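Local structure of probable glutathione reductase (4DNA) at residues D5-S15 with K30-G41; E62-F70 with M378-K386. The protein probably catalyses the NADPH-dependent reduction of glutathione disulfide to glutathione, working as a homodimer with one FAD in each subunit. All blocks are in the same frame, centred on the assembly; numbering follows the deposited sequence.

Interaction 1 (D5-S15 with K30-G41). With FAD (flavin-adenine dinucleotide), chain C.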
loop_
_atom_site.group_PDB
_atom_site.type_symbol
_atom_site.label_atom_id
_atom_site.label_comp_id
_atom_site.label_asym_id
_atom_site.label_seq_id
_atom_site.Cartn_x
_atom_site.Cartn_y
_atom_site.Cartn_z
ATOM N N ASP A 5 4.139 -4.364 -48.588
ATOM C CA ASP A 5 4.591 -5.559 -47.885
ATOM C C ASP A 5 3.789 -5.780 -46.610
ATOM O O ASP A 5 3.305 -6.877 -46.360
ATOM C CB ASP A 5 6.080 -5.461 -47.543
ATOM C CG ASP A 5 6.952 -5.241 -48.764
ATOM O OD1 ASP A 5 6.655 -5.794 -49.851
ATOM O OD2 ASP A 5 7.951 -4.513 -48.627
ATOM N N TYR A 6 3.649 -4.734 -45.808
ATOM C CA TYR A 6 2.919 -4.839 -44.552
ATOM C C TYR A 6 1.880 -3.743 -44.459
ATOM O O TYR A 6 1.943 -2.759 -45.189
ATOM C CB TYR A 6 3.877 -4.755 -43.357
ATOM C CG TYR A 6 5.010 -5.755 -43.412
ATOM C CD1 TYR A 6 4.808 -7.083 -43.054
ATOM C CD2 TYR A 6 6.280 -5.371 -43.827
ATOM C CE1 TYR A 6 5.843 -8.005 -43.110
ATOM C CE2 TYR A 6 7.323 -6.283 -43.886
ATOM C CZ TYR A 6 7.104 -7.599 -43.526
ATOM O OH TYR A 6 8.141 -8.507 -43.585
ATOM N N ASP A 7 0.911 -3.918 -43.572
ATOM C CA ASP A 7 -0.028 -2.849 -43.295
ATOM C C ASP A 7 0.629 -1.896 -42.312
ATOM O O ASP A 7 0.420 -0.686 -42.379
ATOM C CB ASP A 7 -1.341 -3.399 -42.732
ATOM C CG ASP A 7 -2.093 -4.251 -43.740
ATOM O OD1 ASP A 7 -2.717 -3.684 -44.671
ATOM O OD2 ASP A 7 -2.057 -5.495 -43.606
ATOM N N LEU A 8 1.450 -2.453 -41.422
ATOM C CA LEU A 8 2.013 -1.689 -40.321
ATOM C C LEU A 8 3.402 -2.149 -39.901
ATOM O O LEU A 8 3.541 -3.197 -39.279
ATOM C CB LEU A 8 1.089 -1.745 -39.101
ATOM C CG LEU A 8 1.663 -1.025 -37.877
ATOM C CD1 LEU A 8 1.485 0.485 -37.987
ATOM C CD2 LEU A 8 1.031 -1.548 -36.604
ATOM N N PHE A 9 4.420 -1.350 -40.211
ATOM C CA PHE A 9 5.740 -1.569 -39.631
ATOM C C PHE A 9 5.904 -0.757 -38.350
ATOM O O PHE A 9 5.545 0.422 -38.303
ATOM C CB PHE A 9 6.866 -1.246 -40.621
ATOM C CG PHE A 9 8.176 -1.891 -40.263
ATOM C CD1 PHE A 9 9.002 -1.336 -39.284
ATOM C CD2 PHE A 9 8.574 -3.063 -40.881
ATOM C CE1 PHE A 9 10.201 -1.933 -38.941
ATOM C CE2 PHE A 9 9.772 -3.662 -40.546
ATOM C CZ PHE A 9 10.586 -3.098 -39.574
ATOM N N VAL A 10 6.438 -1.413 -37.322
ATOM C CA VAL A 10 6.703 -0.813 -36.017
ATOM C C VAL A 10 8.212 -0.823 -35.779
ATOM O O VAL A 10 8.819 -1.891 -35.698
ATOM C CB VAL A 10 6.020 -1.620 -34.885
ATOM C CG1 VAL A 10 6.442 -1.113 -33.521
ATOM C CG2 VAL A 10 4.512 -1.572 -35.007
ATOM N N ILE A 11 8.822 0.350 -35.674
ATOM C CA ILE A 11 10.240 0.415 -35.357
ATOM C C ILE A 11 10.437 0.586 -33.858
ATOM O O ILE A 11 10.084 1.625 -33.300
ATOM C CB ILE A 11 10.963 1.570 -36.071
ATOM C CG1 ILE A 11 10.629 1.595 -37.560
ATOM C CG2 ILE A 11 12.463 1.432 -35.880
ATOM C CD1 ILE A 11 11.145 2.824 -38.287
ATOM N N GLY A 12 11.014 -0.428 -33.218
ATOM C CA GLY A 12 11.320 -0.374 -31.787
ATOM C C GLY A 12 10.491 -1.359 -30.990
ATOM O O GLY A 12 9.268 -1.322 -31.053
ATOM N N GLY A 13 11.151 -2.244 -30.243
ATOM C CA GLY A 13 10.464 -3.325 -29.550
ATOM C C GLY A 13 10.341 -3.124 -28.059
ATOM O O GLY A 13 10.415 -4.077 -27.284
ATOM N N GLY A 14 10.169 -1.876 -27.648
ATOM C CA GLY A 14 9.934 -1.573 -26.252
ATOM C C GLY A 14 8.447 -1.577 -25.958
ATOM O O GLY A 14 7.651 -2.110 -26.735
ATOM N N SER A 15 8.082 -0.951 -24.844
ATOM C CA SER A 15 6.718 -0.951 -24.344
ATOM C C SER A 15 5.712 -0.447 -25.393
ATOM O O SER A 15 4.749 -1.147 -25.745
ATOM C CB SER A 15 6.649 -0.126 -23.055
ATOM O OG SER A 15 7.556 -0.613 -22.058
ATOM N N LYS A 30 -1.408 -7.298 -41.465
ATOM C CA LYS A 30 -0.011 -7.606 -41.739
ATOM C C LYS A 30 0.877 -6.626 -40.960
ATOM O O LYS A 30 0.968 -5.448 -41.320
ATOM C CB LYS A 30 0.266 -7.477 -43.234
ATOM C CG LYS A 30 -0.056 -8.700 -44.074
ATOM C CD LYS A 30 1.229 -9.365 -44.541
ATOM C CE LYS A 30 1.226 -9.561 -46.047
ATOM N NZ LYS A 30 2.617 -9.547 -46.577
ATOM N N VAL A 31 1.512 -7.105 -39.893
ATOM C CA VAL A 31 2.380 -6.257 -39.062
ATOM C C VAL A 31 3.810 -6.788 -39.084
ATOM O O VAL A 31 4.020 -7.998 -39.132
ATOM C CB VAL A 31 1.883 -6.188 -37.587
ATOM C CG1 VAL A 31 2.762 -5.281 -36.739
ATOM C CG2 VAL A 31 0.435 -5.720 -37.507
ATOM N N ALA A 32 4.789 -5.893 -39.055
ATOM C CA ALA A 32 6.186 -6.285 -38.856
ATOM C C ALA A 32 6.845 -5.438 -37.754
ATOM O O ALA A 32 6.534 -4.253 -37.608
ATOM C CB ALA A 32 6.957 -6.175 -40.160
ATOM N N ILE A 33 7.743 -6.037 -36.976
ATOM C CA ILE A 33 8.406 -5.304 -35.890
ATOM C C ILE A 33 9.901 -5.620 -35.764
ATOM O O ILE A 33 10.307 -6.785 -35.800
ATOM C CB ILE A 33 7.660 -5.467 -34.530
ATOM C CG1 ILE A 33 8.383 -4.705 -33.400
ATOM C CG2 ILE A 33 7.433 -6.937 -34.192
ATOM C CD1 ILE A 33 7.524 -4.365 -32.197
ATOM N N ALA A 34 10.706 -4.572 -35.615
ATOM C CA ALA A 34 12.154 -4.713 -35.530
ATOM C C ALA A 34 12.735 -4.169 -34.225
ATOM O O ALA A 34 12.510 -3.004 -33.873
ATOM C CB ALA A 34 12.806 -4.029 -36.718
ATOM N N GLU A 35 13.481 -5.013 -33.510
ATOM C CA GLU A 35 14.239 -4.553 -32.344
ATOM C C GLU A 35 15.736 -4.793 -32.543
ATOM O O GLU A 35 16.158 -5.911 -32.852
ATOM C CB GLU A 35 13.731 -5.205 -31.049
ATOM C CG GLU A 35 14.669 -5.085 -29.853
ATOM C CD GLU A 35 14.704 -3.689 -29.234
ATOM O OE1 GLU A 35 13.632 -3.192 -28.831
ATOM O OE2 GLU A 35 15.802 -3.090 -29.119
ATOM N N GLU A 36 16.526 -3.735 -32.354
ATOM C CA GLU A 36 17.975 -3.756 -32.578
ATOM C C GLU A 36 18.808 -4.275 -31.393
ATOM O O GLU A 36 20.046 -4.179 -31.386
ATOM C CB GLU A 36 18.457 -2.350 -32.941
ATOM C CG GLU A 36 18.473 -1.347 -31.794
ATOM C CD GLU A 36 19.267 -0.095 -32.134
ATOM O OE1 GLU A 36 19.965 -0.088 -33.183
ATOM O OE2 GLU A 36 19.203 0.882 -31.357
ATOM N N PHE A 37 18.137 -4.812 -30.383
ATOM C CA PHE A 37 18.820 -5.169 -29.155
ATOM C C PHE A 37 18.055 -6.296 -28.460
ATOM O O PHE A 37 18.320 -7.475 -28.736
ATOM C CB PHE A 37 19.047 -3.914 -28.274
ATOM C CG PHE A 37 19.736 -4.194 -26.958
ATOM C CD1 PHE A 37 20.869 -5.009 -26.895
ATOM C CD2 PHE A 37 19.257 -3.626 -25.773
ATOM C CE1 PHE A 37 21.493 -5.269 -25.681
ATOM C CE2 PHE A 37 19.885 -3.879 -24.555
ATOM C CZ PHE A 37 21.003 -4.703 -24.513
ATOM N N ARG A 38 17.101 -5.945 -27.593
ATOM C CA ARG A 38 16.336 -6.929 -26.814
ATOM C C ARG A 38 14.867 -6.530 -26.658
ATOM O O ARG A 38 14.562 -5.435 -26.172
ATOM C CB ARG A 38 16.973 -7.150 -25.435
ATOM C CG ARG A 38 18.261 -7.949 -25.443
ATOM C CD ARG A 38 18.762 -8.198 -24.033
ATOM N NE ARG A 38 18.168 -9.383 -23.421
ATOM C CZ ARG A 38 18.467 -9.823 -22.199
ATOM N NH1 ARG A 38 19.355 -9.184 -21.445
ATOM N NH2 ARG A 38 17.878 -10.913 -21.729
ATOM N N TYR A 39 13.971 -7.429 -27.076
ATOM C CA TYR A 39 12.519 -7.218 -27.010
ATOM C C TYR A 39 12.009 -7.034 -25.574
ATOM O O TYR A 39 12.413 -7.764 -24.660
ATOM C CB TYR A 39 11.768 -8.351 -27.731
ATOM C CG TYR A 39 11.678 -8.144 -29.236
ATOM C CD1 TYR A 39 10.688 -7.317 -29.798
ATOM C CD2 TYR A 39 12.585 -8.755 -30.100
ATOM C CE1 TYR A 39 10.611 -7.115 -31.168
ATOM C CE2 TYR A 39 12.510 -8.564 -31.471
ATOM C CZ TYR A 39 11.527 -7.745 -31.999
ATOM O OH TYR A 39 11.469 -7.551 -33.365
ATOM N N GLY A 40 11.124 -6.054 -25.386
ATOM C CA GLY A 40 10.639 -5.684 -24.053
ATOM C C GLY A 40 11.061 -4.270 -23.704
ATOM O O GLY A 40 10.428 -3.625 -22.870
ATOM N N GLY A 41 12.140 -3.798 -24.335
ATOM C CA GLY A 41 12.565 -2.400 -24.254
ATOM C C GLY A 41 13.178 -2.008 -22.926
ATOM O O GLY A 41 13.399 -2.863 -22.066
HETATM P PA FAD C . 11.661 1.762 -25.051
HETATM O O1A FAD C . 12.739 2.783 -24.730
HETATM O O2A FAD C . 11.020 0.898 -23.988
HETATM O O5B FAD C . 12.216 0.764 -26.180
HETATM C C5B FAD C . 12.230 1.093 -27.575
HETATM C C4B FAD C . 13.091 0.031 -28.241
HETATM O O4B FAD C . 13.456 0.371 -29.577
HETATM C C3B FAD C . 14.379 -0.148 -27.462
HETATM O O3B FAD C . 14.464 -1.515 -27.033
HETATM C C2B FAD C . 15.472 0.252 -28.433
HETATM O O2B FAD C . 16.647 -0.540 -28.255
HETATM C C1B FAD C . 14.826 0.026 -29.793
HETATM N N9A FAD C . 15.356 0.892 -30.872
HETATM C C8A FAD C . 15.827 2.141 -30.697
HETATM N N7A FAD C . 16.216 2.709 -31.863
HETATM C C5A FAD C . 15.980 1.802 -32.818
HETATM C C6A FAD C . 16.168 1.785 -34.277
HETATM N N6A FAD C . 16.705 2.884 -34.862
HETATM N N1A FAD C . 15.802 0.662 -34.951
HETATM C C2A FAD C . 15.283 -0.410 -34.304
HETATM N N3A FAD C . 15.085 -0.456 -32.966
HETATM C C4A FAD C . 15.410 0.605 -32.177
HETATM N N1 FAD C . 8.782 4.140 -16.151
HETATM C C2 FAD C . 7.791 3.885 -15.267
HETATM O O2 FAD C . 6.603 4.055 -15.616
HETATM N N3 FAD C . 8.051 3.454 -14.019
HETATM C C4 FAD C . 9.302 3.248 -13.558
HETATM O O4 FAD C . 9.495 2.835 -12.389
HETATM C C4X FAD C . 10.441 3.515 -14.472
HETATM N N5 FAD C . 11.724 3.330 -14.091
HETATM C C5X FAD C . 12.736 3.579 -14.964
HETATM C C6 FAD C . 14.061 3.389 -14.569
HETATM C C7 FAD C . 15.111 3.652 -15.456
HETATM C C7M FAD C . 16.525 3.427 -14.983
HETATM C C8 FAD C . 14.817 4.125 -16.847
HETATM C C8M FAD C . 15.902 4.409 -17.850
HETATM C C9 FAD C . 13.500 4.317 -17.240
HETATM C C9A FAD C . 12.453 4.066 -16.355
HETATM N N10 FAD C . 11.120 4.262 -16.769
HETATM C C10 FAD C . 10.091 3.990 -15.837
HETATM C "C1'" FAD C . 10.842 4.746 -18.133
HETATM C "C2'" FAD C . 10.393 3.649 -19.087
HETATM O "O2'" FAD C . 11.367 2.601 -19.104
HETATM C "C3'" FAD C . 10.162 4.219 -20.488
HETATM O "O3'" FAD C . 9.339 5.385 -20.364
HETATM C "C4'" FAD C . 9.485 3.229 -21.437
HETATM O "O4'" FAD C . 10.370 2.132 -21.694
HETATM C "C5'" FAD C . 9.116 3.893 -22.752
HETATM O "O5'" FAD C . 9.205 2.924 -23.794
HETATM P P FAD C . 9.250 3.294 -25.367
HETATM O O1P FAD C . 8.032 2.703 -26.052
HETATM O O2P FAD C . 9.580 4.757 -25.541
HETATM O O3P FAD C . 10.501 2.456 -25.926
#
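Strands 8-11 and 31-35 run parallel, Leu8 beside Val31 and Ile11 beside Ala34, with their axes 4.7 Å apart at closest and 14° from parallel. Backbone hydrogen bonds pass between them from Leu8 N on Lys30 O as far as Gly12 N on Ala34 O. Leu8 and Val10 share one face of the sheet with Val31 and Ile33. Here Val10 CG1 meets Ile33 CD1 at 3.7 Å. On the other face the Phe9 ring rests against the methyls of Ala32 and Ala34. Tyr6 lies flat over Ala32, whose CB is 3.5 Å from the ring centroid and 4° off its normal, a CH-pi contact. Its hydroxyl hydrogen-bonds to Glu109.

Lys30 closes the start of the pair. Its NZ reaches Asp5 O at 2.8 Å. Its backbone N gives a hydrogen bond to the anti lone pair of Asp7 OD2 at 2.9 Å, and its O takes both Asp7 N and Leu8 N.

The far end holds the cofactor. Strand 6-11, helix 15-25 and strand 31-35 form the beta-alpha-beta unit of a Rossmann-type FAD site. Gly12 and Gly14 belong to its glycine-rich turn; a side chain on either would run into FAD. One on Gly13 would strike Tyr39 and Glu35. The Tyr39 ring carries Glu35 CB over one face, and Gly13 O receives Gly40 N. A bend at chi2 (74°) turns the Glu35 carboxylate to the ribose. Glu35 OE1 accepts FAD O3B at 2.6 Å and, weakly, Gly13 N at 3.0 Å. Glu35 OE2 accepts FAD O2B at 2.8 Å. One carboxylate thus takes both ribose hydroxyls and ties them to the turn, which probably fixes the adenosine half of FAD against the strand ends.

Interaction 2 (E62-F70 with M378-K386)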
loop_
_atom_site.group_PDB
_atom_site.type_symbol
_atom_site.label_atom_id
_atom_site.label_comp_id
_atom_site.label_asym_id
_atom_site.label_seq_id
_atom_site.Cartn_x
_atom_site.Cartn_y
_atom_site.Cartn_z
ATOM N N GLU A 62 17.857 -3.222 5.692
ATOM C CA GLU A 62 17.097 -2.611 6.756
ATOM C C GLU A 62 16.245 -3.631 7.502
ATOM O O GLU A 62 16.043 -3.506 8.709
ATOM C CB GLU A 62 16.245 -1.470 6.203
ATOM C CG GLU A 62 17.057 -0.213 5.916
ATOM C CD GLU A 62 16.205 1.028 5.721
ATOM O OE1 GLU A 62 14.962 0.909 5.762
ATOM O OE2 GLU A 62 16.783 2.128 5.537
ATOM N N HIS A 63 15.759 -4.646 6.787
ATOM C CA HIS A 63 14.964 -5.697 7.414
ATOM C C HIS A 63 15.712 -6.429 8.482
ATOM O O HIS A 63 15.140 -6.750 9.520
ATOM C CB HIS A 63 14.412 -6.677 6.391
ATOM C CG HIS A 63 13.239 -6.143 5.619
ATOM N ND1 HIS A 63 12.231 -5.470 6.206
ATOM C CD2 HIS A 63 12.927 -6.213 4.262
ATOM C CE1 HIS A 63 11.331 -5.110 5.271
ATOM N NE2 HIS A 63 11.755 -5.570 4.085
ATOM N N PHE A 64 16.995 -6.687 8.240
ATOM C CA PHE A 64 17.816 -7.417 9.200
ATOM C C PHE A 64 17.972 -6.656 10.510
ATOM O O PHE A 64 17.749 -7.229 11.585
ATOM C CB PHE A 64 19.182 -7.798 8.608
ATOM C CG PHE A 64 19.089 -8.575 7.312
ATOM C CD1 PHE A 64 18.204 -9.648 7.180
ATOM C CD2 PHE A 64 19.890 -8.237 6.222
ATOM C CE1 PHE A 64 18.109 -10.349 5.991
ATOM C CE2 PHE A 64 19.804 -8.943 5.033
ATOM C CZ PHE A 64 18.911 -9.997 4.917
ATOM N N GLU A 65 18.336 -5.378 10.433
ATOM C CA GLU A 65 18.524 -4.601 11.660
ATOM C C GLU A 65 17.186 -4.321 12.342
ATOM O O GLU A 65 17.090 -4.333 13.578
ATOM C CB GLU A 65 19.342 -3.323 11.428
ATOM C CG GLU A 65 18.867 -2.471 10.262
ATOM C CD GLU A 65 20.012 -1.836 9.481
ATOM O OE1 GLU A 65 20.956 -2.567 9.094
ATOM O OE2 GLU A 65 19.962 -0.606 9.241
ATOM N N ASP A 66 16.152 -4.113 11.535
ATOM C CA ASP A 66 14.831 -3.824 12.067
ATOM C C ASP A 66 14.250 -4.978 12.858
ATOM O O ASP A 66 13.483 -4.745 13.781
ATOM C CB ASP A 66 13.870 -3.398 10.964
ATOM C CG ASP A 66 13.921 -1.905 10.698
ATOM O OD1 ASP A 66 14.817 -1.218 11.271
ATOM O OD2 ASP A 66 13.052 -1.421 9.931
ATOM N N ALA A 67 14.631 -6.211 12.513
ATOM C CA ALA A 67 14.100 -7.412 13.172
ATOM C C ALA A 67 14.528 -7.510 14.630
ATOM O O ALA A 67 13.888 -8.202 15.415
ATOM C CB ALA A 67 14.507 -8.669 12.420
ATOM N N ALA A 68 15.610 -6.815 14.981
ATOM C CA ALA A 68 16.193 -6.905 16.322
ATOM C C ALA A 68 15.187 -6.487 17.389
ATOM O O ALA A 68 15.026 -7.160 18.412
ATOM C CB ALA A 68 17.454 -6.061 16.410
ATOM N N GLY A 69 14.482 -5.393 17.109
ATOM C CA GLY A 69 13.516 -4.822 18.038
ATOM C C GLY A 69 12.279 -5.668 18.220
ATOM O O GLY A 69 11.442 -5.357 19.060
ATOM N N PHE A 70 12.171 -6.738 17.437
ATOM C CA PHE A 70 11.052 -7.671 17.533
ATOM C C PHE A 70 11.418 -9.040 18.123
ATOM O O PHE A 70 10.682 -10.009 17.939
ATOM C CB PHE A 70 10.399 -7.842 16.164
ATOM C CG PHE A 70 9.562 -6.668 15.750
ATOM C CD1 PHE A 70 10.146 -5.553 15.158
ATOM C CD2 PHE A 70 8.189 -6.670 15.957
ATOM C CE1 PHE A 70 9.378 -4.462 14.779
ATOM C CE2 PHE A 70 7.415 -5.586 15.578
ATOM C CZ PHE A 70 8.008 -4.479 14.981
HETATM N N MSE A 378 4.284 2.768 12.503
HETATM C CA MSE A 378 4.044 1.857 13.623
HETATM C C MSE A 378 5.227 0.967 13.910
HETATM O O MSE A 378 5.615 0.803 15.052
HETATM C CB MSE A 378 2.816 0.981 13.405
HETATM C CG MSE A 378 2.225 0.823 14.805
HETATM SE SE MSE A 378 0.980 -0.697 14.955
HETATM C CE MSE A 378 -0.592 0.408 15.415
ATOM N N LYS A 379 5.808 0.393 12.864
ATOM C CA LYS A 379 6.909 -0.539 12.996
ATOM C C LYS A 379 8.068 0.138 13.704
ATOM O O LYS A 379 8.716 -0.466 14.556
ATOM C CB LYS A 379 7.335 -1.038 11.609
ATOM C CG LYS A 379 8.211 -2.277 11.615
ATOM C CD LYS A 379 8.797 -2.560 10.247
ATOM C CE LYS A 379 7.868 -3.394 9.368
ATOM N NZ LYS A 379 8.639 -4.445 8.648
ATOM N N ALA A 380 8.309 1.402 13.362
ATOM C CA ALA A 380 9.432 2.174 13.917
ATOM C C ALA A 380 9.273 2.395 15.397
ATOM O O ALA A 380 10.239 2.642 16.102
ATOM C CB ALA A 380 9.589 3.506 13.202
ATOM N N THR A 381 8.043 2.295 15.865
ATOM C CA THR A 381 7.788 2.280 17.282
ATOM C C THR A 381 8.658 1.231 17.993
ATOM O O THR A 381 9.094 1.452 19.115
ATOM C CB THR A 381 6.296 2.067 17.569
ATOM O OG1 THR A 381 5.971 2.673 18.818
ATOM C CG2 THR A 381 5.931 0.576 17.605
ATOM N N LEU A 382 8.927 0.108 17.329
ATOM C CA LEU A 382 9.736 -0.963 17.925
ATOM C C LEU A 382 11.146 -1.148 17.350
ATOM O O LEU A 382 12.083 -1.430 18.100
ATOM C CB LEU A 382 8.981 -2.294 17.896
ATOM C CG LEU A 382 8.500 -2.801 19.250
ATOM C CD1 LEU A 382 7.399 -1.916 19.811
ATOM C CD2 LEU A 382 8.032 -4.238 19.128
ATOM N N SER A 383 11.298 -1.014 16.033
ATOM C CA SER A 383 12.619 -1.132 15.401
ATOM C C SER A 383 13.548 -0.012 15.864
ATOM O O SER A 383 14.764 -0.184 15.897
ATOM C CB SER A 383 12.504 -1.112 13.884
ATOM O OG SER A 383 12.018 0.138 13.454
ATOM N N GLY A 384 12.956 1.121 16.234
ATOM C CA GLY A 384 13.693 2.284 16.691
ATOM C C GLY A 384 14.291 3.011 15.510
ATOM O O GLY A 384 15.234 3.789 15.669
ATOM N N ARG A 385 13.706 2.787 14.334
ATOM C CA ARG A 385 14.365 3.100 13.070
ATOM C C ARG A 385 14.760 4.550 12.833
ATOM O O ARG A 385 15.737 4.788 12.124
ATOM C CB ARG A 385 13.582 2.566 11.863
ATOM C CG ARG A 385 14.059 3.145 10.531
ATOM C CD ARG A 385 13.807 2.197 9.377
ATOM N NE ARG A 385 14.614 1.000 9.524
ATOM C CZ ARG A 385 15.887 0.904 9.161
ATOM N NH1 ARG A 385 16.507 1.934 8.606
ATOM N NH2 ARG A 385 16.537 -0.236 9.357
ATOM N N LYS A 386 14.027 5.505 13.404
ATOM C CA LYS A 386 14.250 6.932 13.113
ATOM C C LYS A 386 13.795 7.257 11.697
ATOM O O LYS A 386 14.581 7.640 10.836
ATOM C CB LYS A 386 15.711 7.364 13.339
ATOM C CG LYS A 386 15.941 8.094 14.643
ATOM C CD LYS A 386 16.227 7.160 15.816
ATOM C CE LYS A 386 17.725 6.920 15.986
ATOM N NZ LYS A 386 18.087 6.642 17.404
#
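A salt-bridge network joins the end of helix 48-66 to the turn after helix 380-383, with Arg385 facing Glu62, Glu65 and Asp66. Arg385 CG stands anti to the backbone N (chi1 167°), and a bend at chi3 brings the guanidinium across the helix end. Arg385 grips Asp66 side-on. Its NE lies 2.9 Å from Asp66 OD2, on the syn side, and also hydrogen-bonds to Asp66 OD1. Its NH2 meets Asp66 OD1 at 2.8 Å, but from above the carboxylate plane; the two flat groups are turned 54° apart. Glu62 instead stacks over a guanidinium face, its plane only 18° off. Glu62 OE2 is 3.1 Å from Arg385 NH1, a pairing of charges with no N-H aimed at it. Glu65 OE2 adds a weak hydrogen bond within the salt bridge to Arg385 NH2. The network links the FAD-binding part of the chain to its dimerisation domain. With an alanine in place of Arg385, three neighbouring carboxylates would probably lose their shared counter-charge. Beside the network the contact turns apolar. Leu382 CD2 makes a CH-pi contact over one face of the Phe70 ring, while Lys379 CG packs against CE1 and CZ. Phe70 also meets Phe60 of the second subunit.

In the fold
Interactions 1 and 2 lie on opposite sides of the chain's centre, with their own centres about 48 Å apart and their nearest atoms about 26 Å apart. They share no helix or strand. Interaction 1 is core: neighbouring strands of one parallel sheet, close in sequence, held by backbone hydrogen bonds and apolar side chains, with Glu35 turned to the ribose of the cofactor. Interaction 2 is at the surface and brings together segments more than 300 residues apart. It depends on side-chain charges, with the Phe70 ring packed beside them. The second subunit does not touch interaction 1, whereas it borders interaction 2.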